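Local coordinates for protein DNA polymerase III subunit delta (PDB 3ZH9) that probably serves in the bacterial clamp loader as the wrench that opens the beta sliding clamp so that it can be loaded onto primed DNA, at residues R305-I308 against E309-V313; K325-L328 against L329-L333. One frame throughout, in Å; residues are numbered along the deposited sequence.

Both contacts belong to the last two helices of the model, in the C-terminal domain of the delta subunit, and they come in series along the chain: interaction 1 is a turn-to-turn contact inside helix 301-319, interaction 2 one inside helix 325-338, which follows it directly. Their centres are about 13 Å apart, and the two helices pack on each other. Phe332 is a main point of contact: its CE1 lies 3.5 Å from OE1 of Gln310, its CZ 3.6 Å from CD2 of Leu311 and 4.0 Å from CG2 of Ile307. Helix 248-269 also touches both, so the pair forms part of the all-helical bundle that ends this clamp-loader subunit.

Interaction 1: residues R305-I308 against E309-V313; sequences RLII and EQLAV
Ile307 and Leu311 sit one helical turn apart and run next to each other in a common direction. Their side chains meet through one methyl pair: CG2 of Ile307 meets CD1 of Leu311 at 3.9 Å. Ile307 brings this branch forward because CG2 stands anti to its own backbone N, while CG1 turns back beside that N (chi1 -74°). Leu311 leans back to meet it, with CG swung to the side of its own N, and the same CG rests 3.5 Å from Ile307 O. That carbonyl accepts the backbone N-H of Leu311, so the side chain packs beside a bond made by its own main chain.

Gln310 runs along the neighbouring side of the helix. Its chain continues straight past CG (chi2 173°) and reaches back over the preceding turn, with CG 3.3 Å from Leu306 O and the amide oxygen OE1 3.8 Å from CA of Ile307. Of the glutamine side chain, it is the aliphatic part, CB and CG, that comes closest to Leu306 O. The same carbonyl oxygen is gripped by the backbone N of Gln310 at 2.9 Å.

Glu309, by contrast, bends at chi2, and only its CB stays close to the earlier turn, near Arg305 O; the carboxylate lies on the exposed side. Ile308 joins in through its backbone, its O accepting the N-H of Ala312.

Beyond this turn, Ile307 and Leu311 face Phe259 of helix 248-269, and Ile307 also touches Leu336 of helix 325-338, whereas Leu306 and Glu309 are exposed. Four successive i to i+4 backbone bonds with one apolar side wedged between two neighbouring helices are characteristic of an amphipathic alpha-helix in a helical bundle, here the C-terminal domain of delta.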
loop_
_atom_site.group_PDB
_atom_site.type_symbol
_atom_site.label_atom_id
_atom_site.label_comp_id
_atom_site.label_asym_id
_atom_site.label_seq_id
_atom_site.Cartn_x
_atom_site.Cartn_y
_atom_site.Cartn_z
ATOM N N ARG A 305 21.416 -8.421 16.060
ATOM C CA ARG A 305 22.133 -7.246 16.524
ATOM C C ARG A 305 23.521 -7.136 15.900
ATOM O O ARG A 305 23.938 -6.055 15.528
ATOM C CB ARG A 305 22.255 -7.253 18.052
ATOM C CG ARG A 305 20.952 -6.964 18.761
ATOM C CD ARG A 305 21.059 -7.333 20.238
ATOM N NE ARG A 305 19.861 -6.970 21.004
ATOM C CZ ARG A 305 19.636 -7.369 22.253
ATOM N NH1 ARG A 305 20.510 -8.166 22.859
ATOM N NH2 ARG A 305 18.539 -6.991 22.895
ATOM N N LEU A 306 24.237 -8.253 15.814
ATOM C CA LEU A 306 25.548 -8.295 15.165
ATOM C C LEU A 306 25.423 -7.954 13.686
ATOM O O LEU A 306 26.177 -7.134 13.161
ATOM C CB LEU A 306 26.160 -9.694 15.297
ATOM C CG LEU A 306 26.371 -10.136 16.750
ATOM C CD1 LEU A 306 26.796 -11.603 16.855
ATOM C CD2 LEU A 306 27.382 -9.222 17.455
ATOM N N ILE A 307 24.454 -8.582 13.023
ATOM C CA ILE A 307 24.285 -8.385 11.589
ATOM C C ILE A 307 23.986 -6.916 11.316
ATOM O O ILE A 307 24.578 -6.298 10.439
ATOM C CB ILE A 307 23.192 -9.310 11.007
ATOM C CG1 ILE A 307 23.726 -10.752 10.935
ATOM C CG2 ILE A 307 22.769 -8.836 9.607
ATOM C CD1 ILE A 307 22.633 -11.832 10.761
ATOM N N ILE A 308 23.085 -6.355 12.106
ATOM C CA ILE A 308 22.722 -4.965 11.959
ATOM C C ILE A 308 23.942 -4.033 12.116
ATOM O O ILE A 308 24.146 -3.151 11.292
ATOM C CB ILE A 308 21.568 -4.584 12.930
ATOM C CG1 ILE A 308 20.254 -5.170 12.409
ATOM C CG2 ILE A 308 21.465 -3.064 13.089
ATOM C CD1 ILE A 308 19.185 -5.317 13.459
ATOM N N GLU A 309 24.749 -4.238 13.154
ATOM C CA GLU A 309 25.925 -3.402 13.358
ATOM C C GLU A 309 26.950 -3.591 12.225
ATOM O O GLU A 309 27.510 -2.623 11.732
ATOM C CB GLU A 309 26.552 -3.652 14.739
ATOM C CG GLU A 309 27.888 -2.921 14.974
ATOM C CD GLU A 309 27.776 -1.401 14.897
ATOM O OE1 GLU A 309 26.646 -0.878 14.839
ATOM O OE2 GLU A 309 28.825 -0.722 14.903
ATOM N N GLN A 310 27.180 -4.833 11.807
ATOM C CA GLN A 310 28.018 -5.088 10.638
ATOM C C GLN A 310 27.559 -4.259 9.441
ATOM O O GLN A 310 28.378 -3.701 8.703
ATOM C CB GLN A 310 27.992 -6.574 10.263
ATOM C CG GLN A 310 28.795 -7.465 11.188
ATOM C CD GLN A 310 28.609 -8.945 10.874
ATOM O OE1 GLN A 310 27.702 -9.322 10.142
ATOM N NE2 GLN A 310 29.472 -9.784 11.431
ATOM N N LEU A 311 26.248 -4.173 9.240
ATOM C CA LEU A 311 25.740 -3.406 8.106
ATOM C C LEU A 311 25.917 -1.899 8.264
ATOM O O LEU A 311 26.137 -1.207 7.280
ATOM C CB LEU A 311 24.290 -3.757 7.784
ATOM C CG LEU A 311 24.091 -5.157 7.188
ATOM C CD1 LEU A 311 22.634 -5.625 7.349
ATOM C CD2 LEU A 311 24.528 -5.199 5.721
ATOM N N ALA A 312 25.825 -1.388 9.491
ATOM C CA ALA A 312 26.044 0.044 9.720
ATOM C C ALA A 312 27.502 0.382 9.456
ATOM O O ALA A 312 27.817 1.420 8.873
ATOM C CB ALA A 312 25.659 0.444 11.152
ATOM N N VAL A 313 28.395 -0.499 9.891
ATOM C CA VAL A 313 29.809 -0.315 9.617
ATOM C C VAL A 313 30.045 -0.309 8.112
ATOM O O VAL A 313 30.761 0.548 7.598
ATOM C CB VAL A 313 30.699 -1.388 10.291
ATOM C CG1 VAL A 313 32.150 -1.239 9.811
ATOM C CG2 VAL A 313 30.640 -1.261 11.814
#

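Interaction 2: residues K325-L328 against L329-L333; sequences KQLL and LELFL
Of the three flat groups here, the amide of Gln326 and the carboxylate of Glu330 are turned almost perpendicular, their planes 85° apart, while the ring of Phe332 leads away from the preceding turn and packs against Met314 of helix 301-319. Glu330 OE2 lies in the amide plane of Gln326 and takes a hydrogen bond from NE2 at 3.1 Å, but NE2 comes to it from above the carboxylate plane, 46° out of it. At the other oxygen, OE1 touches a methyl, CD1 of Leu327, at 3.8 Å. This is an i to i+4 side-chain hydrogen bond on the first turns of an alpha-helix in the C-terminal helical bundle. Gln326 sends CG opposite its backbone N (chi1 170°) and stretches forward; Glu330, with CG beside its N, reaches back, and the two meet. The backbone N of Glu330 also binds Gln326 O.

Leu327 crosses Glu330 at about a right angle and Leu331 at a slant, its CG 4.0 Å from CD1 of Leu331. On the buried side, Leu329 packs against Phe238 of helix 231-243 and Ile255 of helix 248-269. The CB of Phe332 rests 3.6 Å from Leu328 O.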
loop_
_atom_site.group_PDB
_atom_site.type_symbol
_atom_site.label_atom_id
_atom_site.label_comp_id
_atom_site.label_asym_id
_atom_site.label_seq_id
_atom_site.Cartn_x
_atom_site.Cartn_y
_atom_site.Cartn_z
ATOM N N LYS A 325 33.620 -1.595 -2.854
ATOM C CA LYS A 325 32.247 -1.756 -2.379
ATOM C C LYS A 325 31.687 -3.172 -2.553
ATOM O O LYS A 325 31.121 -3.740 -1.616
ATOM C CB LYS A 325 31.316 -0.740 -3.043
ATOM C CG LYS A 325 31.638 0.705 -2.714
ATOM C CD LYS A 325 30.557 1.638 -3.246
ATOM C CE LYS A 325 30.834 3.083 -2.864
ATOM N NZ LYS A 325 32.094 3.581 -3.481
ATOM N N GLN A 326 31.829 -3.734 -3.749
ATOM C CA GLN A 326 31.363 -5.096 -3.998
ATOM C C GLN A 326 32.076 -6.079 -3.080
ATOM O O GLN A 326 31.468 -7.021 -2.568
ATOM C CB GLN A 326 31.583 -5.503 -5.457
ATOM C CG GLN A 326 31.346 -6.988 -5.719
ATOM C CD GLN A 326 31.319 -7.329 -7.195
ATOM O OE1 GLN A 326 31.115 -6.456 -8.041
ATOM N NE2 GLN A 326 31.521 -8.606 -7.513
ATOM N N LEU A 327 33.371 -5.854 -2.880
ATOM C CA LEU A 327 34.176 -6.725 -2.034
ATOM C C LEU A 327 33.688 -6.687 -0.592
ATOM O O LEU A 327 33.564 -7.729 0.054
ATOM C CB LEU A 327 35.655 -6.332 -2.091
ATOM C CG LEU A 327 36.511 -7.106 -1.086
ATOM C CD1 LEU A 327 36.593 -8.572 -1.491
ATOM C CD2 LEU A 327 37.900 -6.491 -0.924
ATOM N N LEU A 328 33.428 -5.485 -0.083
ATOM C CA LEU A 328 32.833 -5.334 1.242
ATOM C C LEU A 328 31.588 -6.210 1.361
ATOM O O LEU A 328 31.414 -6.928 2.345
ATOM C CB LEU A 328 32.479 -3.868 1.519
ATOM C CG LEU A 328 33.640 -2.917 1.839
ATOM C CD1 LEU A 328 33.150 -1.481 1.957
ATOM C CD2 LEU A 328 34.373 -3.338 3.109
ATOM N N LEU A 329 30.738 -6.166 0.338
ATOM C CA LEU A 329 29.492 -6.921 0.360
ATOM C C LEU A 329 29.750 -8.420 0.265
ATOM O O LEU A 329 29.097 -9.210 0.943
ATOM C CB LEU A 329 28.558 -6.466 -0.764
ATOM C CG LEU A 329 27.308 -5.661 -0.383
ATOM C CD1 LEU A 329 26.627 -5.136 -1.634
ATOM C CD2 LEU A 329 26.322 -6.473 0.456
ATOM N N GLU A 330 30.701 -8.805 -0.582
ATOM C CA GLU A 330 31.078 -10.208 -0.722
ATOM C C GLU A 330 31.520 -10.786 0.620
ATOM O O GLU A 330 31.064 -11.852 1.018
ATOM C CB GLU A 330 32.210 -10.370 -1.751
ATOM C CG GLU A 330 31.755 -10.419 -3.208
ATOM C CD GLU A 330 32.930 -10.418 -4.187
ATOM O OE1 GLU A 330 34.086 -10.269 -3.730
ATOM O OE2 GLU A 330 32.690 -10.559 -5.409
ATOM N N LEU A 331 32.427 -10.084 1.300
ATOM C CA LEU A 331 32.916 -10.500 2.615
ATOM C C LEU A 331 31.780 -10.674 3.625
ATOM O O LEU A 331 31.675 -11.716 4.276
ATOM C CB LEU A 331 33.945 -9.496 3.143
ATOM C CG LEU A 331 35.231 -9.412 2.321
ATOM C CD1 LEU A 331 36.080 -8.223 2.749
ATOM C CD2 LEU A 331 36.020 -10.715 2.410
ATOM N N PHE A 332 30.931 -9.655 3.742
ATOM C CA PHE A 332 29.747 -9.719 4.601
ATOM C C PHE A 332 28.905 -10.975 4.345
ATOM O O PHE A 332 28.592 -11.736 5.269
ATOM C CB PHE A 332 28.883 -8.472 4.405
ATOM C CG PHE A 332 27.536 -8.550 5.092
ATOM C CD1 PHE A 332 27.434 -8.415 6.475
ATOM C CD2 PHE A 332 26.377 -8.765 4.356
ATOM C CE1 PHE A 332 26.197 -8.504 7.110
ATOM C CE2 PHE A 332 25.131 -8.847 4.983
ATOM C CZ PHE A 332 25.042 -8.714 6.360
ATOM N N LEU A 333 28.540 -11.190 3.085
ATOM C CA LEU A 333 27.687 -12.311 2.744
ATOM C C LEU A 333 28.398 -13.641 3.020
ATOM O O LEU A 333 27.772 -14.614 3.451
ATOM C CB LEU A 333 27.225 -12.213 1.281
ATOM C CG LEU A 333 26.336 -10.998 0.961
ATOM C CD1 LEU A 333 26.025 -10.888 -0.527
ATOM C CD2 LEU A 333 25.037 -11.034 1.761
#